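Telomerase reverse transcriptase (PDB 6ZDQ) probably extends chromosome ends as a reverse transcriptase, adding simple telomeric repeats by copying a template within its RNA component. Local coordinates at residues Y210-Q223 against N445-Q457. Sequence-based numbering, arbitrary orientation.
Sequences YAKNNLVKMPSKIQ and NLHLYKRKRGVFQ
Leu215, Val216 and Lys217 form an antiparallel ladder with Arg451, Lys450 and Tyr449, placing strand 215-217 at the rim of a mixed five-stranded sheet whose next strand, 446-451, belongs to the reverse transcriptase region. Val216 and Lys450 form the hydrogen-bonded pair: Val216 N reaches Lys450 O at 2.6 Å, and Val216 O accepts from Lys450 N. One further backbone bond flanks it at each end, Met218 N to Leu448 O (2.8 Å) and Lys452 N to Asn214 O, where helix 196-214 runs into the strand.

Apolar packing differs on the two faces. On that of Leu215, Lys217 and Tyr449, Leu215 CD1 lies 3.9 Å from Tyr449 CB, CD2 meets Phe456, and the Lys217 methylene chain crosses the tyrosine ring obliquely. On the face of Val216 and Lys450, the Met218 side chain, from just beyond the paired residues and bent at chi2 (-77°), brings SD to 3.6 Å from Lys450 CD, across the extended lysine chain.

Charged groups gather at the helix end. The Arg451 guanidinium, hydrogen-bonded to Asp343 O, has Asn214 CB over one face. A nearly straight bond (169°) from ND2 to Tyr210 O holds the Asn214 amide, while its OD1 takes a weak bond from Arg453 NH2 at 2.7 Å, the amide and guanidinium planes 79° apart.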
loop_
_atom_site.group_PDB
_atom_site.type_symbol
_atom_site.label_atom_id
_atom_site.label_comp_id
_atom_site.label_asym_id
_atom_site.label_seq_id
_atom_site.Cartn_x
_atom_site.Cartn_y
_atom_site.Cartn_z
ATOM N N TYR A 210 18.505 -13.692 -10.757
ATOM C CA TYR A 210 17.185 -13.534 -11.358
ATOM C C TYR A 210 17.278 -13.376 -12.872
ATOM O O TYR A 210 16.482 -13.965 -13.614
ATOM C CB TYR A 210 16.480 -12.334 -10.726
ATOM C CG TYR A 210 15.100 -12.042 -11.266
ATOM C CD1 TYR A 210 13.991 -12.740 -10.808
ATOM C CD2 TYR A 210 14.902 -11.049 -12.218
ATOM C CE1 TYR A 210 12.726 -12.469 -11.292
ATOM C CE2 TYR A 210 13.643 -10.772 -12.709
ATOM C CZ TYR A 210 12.559 -11.484 -12.243
ATOM O OH TYR A 210 11.301 -11.209 -12.728
ATOM N N ALA A 211 18.241 -12.583 -13.347
ATOM C CA ALA A 211 18.359 -12.324 -14.780
ATOM C C ALA A 211 18.674 -13.589 -15.569
ATOM O O ALA A 211 18.353 -13.669 -16.761
ATOM C CB ALA A 211 19.426 -11.260 -15.037
ATOM N N LYS A 212 19.311 -14.577 -14.934
ATOM C CA LYS A 212 19.652 -15.811 -15.636
ATOM C C LYS A 212 18.405 -16.534 -16.132
ATOM O O LYS A 212 18.393 -17.075 -17.244
ATOM C CB LYS A 212 20.471 -16.724 -14.723
ATOM C CG LYS A 212 21.865 -16.207 -14.401
ATOM C CD LYS A 212 22.502 -17.006 -13.270
ATOM C CE LYS A 212 22.501 -18.497 -13.571
ATOM N NZ LYS A 212 22.990 -19.300 -12.417
ATOM N N ASN A 213 17.345 -16.547 -15.326
ATOM C CA ASN A 213 16.142 -17.302 -15.652
ATOM C C ASN A 213 15.037 -16.453 -16.264
ATOM O O ASN A 213 14.238 -16.974 -17.049
ATOM C CB ASN A 213 15.595 -17.991 -14.396
ATOM C CG ASN A 213 16.673 -18.709 -13.610
ATOM O OD1 ASN A 213 17.329 -18.118 -12.752
ATOM N ND2 ASN A 213 16.862 -19.992 -13.898
ATOM N N ASN A 214 14.971 -15.164 -15.935
ATOM C CA ASN A 214 13.853 -14.325 -16.341
ATOM C C ASN A 214 14.204 -13.258 -17.366
ATOM O O ASN A 214 13.330 -12.856 -18.135
ATOM C CB ASN A 214 13.235 -13.637 -15.116
ATOM C CG ASN A 214 12.705 -14.627 -14.100
ATOM O OD1 ASN A 214 11.534 -15.006 -14.140
ATOM N ND2 ASN A 214 13.565 -15.055 -13.185
ATOM N N LEU A 215 15.446 -12.791 -17.407
ATOM C CA LEU A 215 15.804 -11.639 -18.219
ATOM C C LEU A 215 16.728 -12.036 -19.362
ATOM O O LEU A 215 17.273 -13.140 -19.410
ATOM C CB LEU A 215 16.466 -10.555 -17.359
ATOM C CG LEU A 215 15.632 -10.039 -16.185
ATOM C CD1 LEU A 215 16.386 -8.957 -15.429
ATOM C CD2 LEU A 215 14.286 -9.526 -16.672
ATOM N N VAL A 216 16.884 -11.102 -20.300
ATOM C CA VAL A 216 17.811 -11.230 -21.418
ATOM C C VAL A 216 18.491 -9.881 -21.605
ATOM O O VAL A 216 17.815 -8.869 -21.821
ATOM C CB VAL A 216 17.113 -11.663 -22.719
ATOM C CG1 VAL A 216 18.065 -11.530 -23.896
ATOM C CG2 VAL A 216 16.609 -13.094 -22.602
ATOM N N LYS A 217 19.819 -9.862 -21.516
ATOM C CA LYS A 217 20.557 -8.610 -21.608
ATOM C C LYS A 217 20.468 -8.035 -23.018
ATOM O O LYS A 217 20.497 -8.767 -24.010
ATOM C CB LYS A 217 22.018 -8.825 -21.213
ATOM C CG LYS A 217 22.786 -7.538 -20.955
ATOM C CD LYS A 217 24.161 -7.821 -20.375
ATOM C CE LYS A 217 24.893 -6.531 -20.042
ATOM N NZ LYS A 217 26.215 -6.791 -19.408
ATOM N N MET A 218 20.354 -6.709 -23.098
ATOM C CA MET A 218 20.198 -6.002 -24.357
ATOM C C MET A 218 21.453 -5.201 -24.690
ATOM O O MET A 218 22.157 -4.732 -23.790
ATOM C CB MET A 218 18.996 -5.049 -24.308
ATOM C CG MET A 218 17.636 -5.728 -24.234
ATOM S SD MET A 218 17.088 -6.402 -25.815
ATOM C CE MET A 218 17.616 -8.109 -25.678
ATOM N N PRO A 219 21.761 -5.026 -25.974
ATOM C CA PRO A 219 22.912 -4.201 -26.351
ATOM C C PRO A 219 22.652 -2.728 -26.078
ATOM O O PRO A 219 21.513 -2.286 -25.914
ATOM C CB PRO A 219 23.068 -4.469 -27.851
ATOM C CG PRO A 219 21.704 -4.875 -28.298
ATOM C CD PRO A 219 21.106 -5.632 -27.146
ATOM N N SER A 220 23.747 -1.965 -26.020
ATOM C CA SER A 220 23.648 -0.543 -25.703
ATOM C C SER A 220 22.816 0.214 -26.733
ATOM O O SER A 220 22.223 1.249 -26.407
ATOM C CB SER A 220 25.045 0.070 -25.598
ATOM O OG SER A 220 25.736 -0.017 -26.833
ATOM N N LYS A 221 22.757 -0.280 -27.968
ATOM C CA LYS A 221 22.007 0.388 -29.025
ATOM C C LYS A 221 20.510 0.091 -28.980
ATOM O O LYS A 221 19.789 0.502 -29.896
ATOM C CB LYS A 221 22.579 0.011 -30.395
ATOM C CG LYS A 221 23.016 -1.437 -30.525
ATOM C CD LYS A 221 23.776 -1.652 -31.825
ATOM C CE LYS A 221 24.361 -3.052 -31.907
ATOM N NZ LYS A 221 25.158 -3.242 -33.152
ATOM N N ILE A 222 20.027 -0.608 -27.950
ATOM C CA ILE A 222 18.586 -0.713 -27.740
ATOM C C ILE A 222 18.033 0.553 -27.101
ATOM O O ILE A 222 16.818 0.787 -27.146
ATOM C CB ILE A 222 18.233 -1.937 -26.876
ATOM C CG1 ILE A 222 16.784 -2.367 -27.116
ATOM C CG2 ILE A 222 18.430 -1.625 -25.403
ATOM C CD1 ILE A 222 16.508 -2.842 -28.522
ATOM N N GLN A 223 18.901 1.373 -26.501
ATOM C CA GLN A 223 18.462 2.604 -25.853
ATOM C C GLN A 223 17.897 3.601 -26.857
ATOM O O GLN A 223 17.067 4.443 -26.494
ATOM C CB GLN A 223 19.632 3.220 -25.080
ATOM C CG GLN A 223 19.245 4.259 -24.042
ATOM C CD GLN A 223 20.414 4.654 -23.155
ATOM O OE1 GLN A 223 21.519 4.131 -23.297
ATOM N NE2 GLN A 223 20.174 5.581 -22.232
ATOM N N ASN A 445 27.387 2.433 -15.090
ATOM C CA ASN A 445 26.948 1.984 -16.405
ATOM C C ASN A 445 25.651 1.194 -16.297
ATOM O O ASN A 445 25.590 0.171 -15.609
ATOM C CB ASN A 445 28.042 1.133 -17.051
ATOM C CG ASN A 445 29.432 1.702 -16.828
ATOM O OD1 ASN A 445 30.294 1.051 -16.239
ATOM N ND2 ASN A 445 29.654 2.925 -17.298
ATOM N N LEU A 446 24.614 1.667 -16.983
ATOM C CA LEU A 446 23.307 1.026 -16.917
ATOM C C LEU A 446 23.276 -0.217 -17.795
ATOM O O LEU A 446 23.872 -0.254 -18.876
ATOM C CB LEU A 446 22.202 1.999 -17.338
ATOM C CG LEU A 446 22.059 2.416 -18.806
ATOM C CD1 LEU A 446 20.679 3.006 -19.048
ATOM C CD2 LEU A 446 23.133 3.411 -19.217
ATOM N N HIS A 447 22.579 -1.246 -17.317
ATOM C CA HIS A 447 22.439 -2.514 -18.023
ATOM C C HIS A 447 20.961 -2.724 -18.318
ATOM O O HIS A 447 20.164 -2.943 -17.399
ATOM C CB HIS A 447 23.007 -3.670 -17.197
ATOM C CG HIS A 447 24.472 -3.551 -16.909
ATOM N ND1 HIS A 447 25.436 -4.134 -17.703
ATOM C CD2 HIS A 447 25.136 -2.926 -15.909
ATOM C CE1 HIS A 447 26.632 -3.868 -17.208
ATOM N NE2 HIS A 447 26.478 -3.136 -16.119
ATOM N N LEU A 448 20.596 -2.652 -19.595
ATOM C CA LEU A 448 19.206 -2.771 -20.013
ATOM C C LEU A 448 18.878 -4.226 -20.315
ATOM O O LEU A 448 19.614 -4.897 -21.046
ATOM C CB LEU A 448 18.941 -1.897 -21.239
ATOM C CG LEU A 448 19.279 -0.415 -21.062
ATOM C CD1 LEU A 448 19.048 0.356 -22.352
ATOM C CD2 LEU A 448 18.468 0.183 -19.927
ATOM N N TYR A 449 17.772 -4.710 -19.749
ATOM C CA TYR A 449 17.354 -6.098 -19.898
ATOM C C TYR A 449 15.929 -6.166 -20.424
ATOM O O TYR A 449 15.042 -5.471 -19.917
ATOM C CB TYR A 449 17.440 -6.850 -18.564
ATOM C CG TYR A 449 18.845 -7.069 -18.052
ATOM C CD1 TYR A 449 19.491 -6.096 -17.304
ATOM C CD2 TYR A 449 19.517 -8.256 -18.306
ATOM C CE1 TYR A 449 20.773 -6.295 -16.830
ATOM C CE2 TYR A 449 20.800 -8.464 -17.838
ATOM C CZ TYR A 449 21.423 -7.480 -17.100
ATOM O OH TYR A 449 22.701 -7.682 -16.629
ATOM N N LYS A 450 15.713 -7.002 -21.434
ATOM C CA LYS A 450 14.372 -7.428 -21.801
ATOM C C LYS A 450 14.045 -8.736 -21.086
ATOM O O LYS A 450 14.922 -9.416 -20.550
ATOM C CB LYS A 450 14.240 -7.587 -23.315
ATOM C CG LYS A 450 13.931 -6.295 -24.054
ATOM C CD LYS A 450 13.526 -6.559 -25.495
ATOM C CE LYS A 450 13.163 -5.266 -26.205
ATOM N NZ LYS A 450 12.801 -5.493 -27.629
ATOM N N ARG A 451 12.763 -9.087 -21.076
ATOM C CA ARG A 451 12.301 -10.226 -20.299
ATOM C C ARG A 451 12.087 -11.445 -21.187
ATOM O O ARG A 451 11.526 -11.345 -22.281
ATOM C CB ARG A 451 11.011 -9.895 -19.549
ATOM C CG ARG A 451 10.951 -10.569 -18.193
ATOM C CD ARG A 451 9.906 -9.951 -17.293
ATOM N NE ARG A 451 10.022 -10.429 -15.918
ATOM C CZ ARG A 451 9.641 -11.634 -15.503
ATOM N NH1 ARG A 451 9.119 -12.502 -16.358
ATOM N NH2 ARG A 451 9.787 -11.974 -14.231
ATOM N N LYS A 452 12.545 -12.594 -20.697
ATOM C CA LYS A 452 12.398 -13.877 -21.366
ATOM C C LYS A 452 11.150 -14.630 -20.915
ATOM O O LYS A 452 10.865 -15.708 -21.449
ATOM C CB LYS A 452 13.652 -14.727 -21.113
ATOM C CG LYS A 452 13.867 -15.899 -22.060
ATOM C CD LYS A 452 15.176 -16.613 -21.745
ATOM C CE LYS A 452 15.243 -17.020 -20.281
ATOM N NZ LYS A 452 16.530 -17.684 -19.951
ATOM N N ARG A 453 10.400 -14.087 -19.958
ATOM C CA ARG A 453 9.203 -14.730 -19.421
ATOM C C ARG A 453 8.145 -13.659 -19.181
ATOM O O ARG A 453 8.222 -12.548 -19.717
ATOM C CB ARG A 453 9.517 -15.532 -18.152
ATOM C CG ARG A 453 10.260 -16.829 -18.404
ATOM C CD ARG A 453 9.942 -17.865 -17.335
ATOM N NE ARG A 453 10.505 -17.528 -16.032
ATOM C CZ ARG A 453 11.644 -18.025 -15.562
ATOM N NH1 ARG A 453 12.345 -18.883 -16.292
ATOM N NH2 ARG A 453 12.081 -17.670 -14.363
ATOM N N GLY A 454 7.143 -14.006 -18.372
ATOM C CA GLY A 454 5.955 -13.190 -18.196
ATOM C C GLY A 454 6.193 -11.773 -17.717
ATOM O O GLY A 454 7.319 -11.402 -17.386
ATOM N N VAL A 455 5.121 -10.982 -17.647
ATOM C CA VAL A 455 5.255 -9.531 -17.541
ATOM C C VAL A 455 5.902 -9.132 -16.216
ATOM O O VAL A 455 5.986 -9.912 -15.258
ATOM C CB VAL A 455 3.883 -8.861 -17.709
ATOM C CG1 VAL A 455 3.375 -9.045 -19.130
ATOM C CG2 VAL A 455 2.899 -9.445 -16.714
ATOM N N PHE A 456 6.373 -7.887 -16.175
ATOM C CA PHE A 456 6.977 -7.319 -14.977
ATOM C C PHE A 456 5.905 -6.902 -13.979
ATOM O O PHE A 456 4.897 -6.295 -14.351
ATOM C CB PHE A 456 7.816 -6.086 -15.321
ATOM C CG PHE A 456 9.017 -6.364 -16.176
ATOM C CD1 PHE A 456 10.261 -6.550 -15.600
ATOM C CD2 PHE A 456 8.912 -6.394 -17.557
ATOM C CE1 PHE A 456 11.375 -6.787 -16.382
ATOM C CE2 PHE A 456 10.024 -6.629 -18.346
ATOM C CZ PHE A 456 11.256 -6.825 -17.757
ATOM N N GLN A 457 6.135 -7.208 -12.706
ATOM C CA GLN A 457 5.294 -6.647 -11.657
ATOM C C GLN A 457 5.517 -5.143 -11.554
ATOM O O GLN A 457 6.632 -4.650 -11.742
ATOM C CB GLN A 457 5.584 -7.308 -10.311
ATOM C CG GLN A 457 5.101 -8.740 -10.201
ATOM C CD GLN A 457 4.960 -9.190 -8.762
ATOM O OE1 GLN A 457 5.525 -10.207 -8.357
ATOM N NE2 GLN A 457 4.199 -8.434 -7.979
#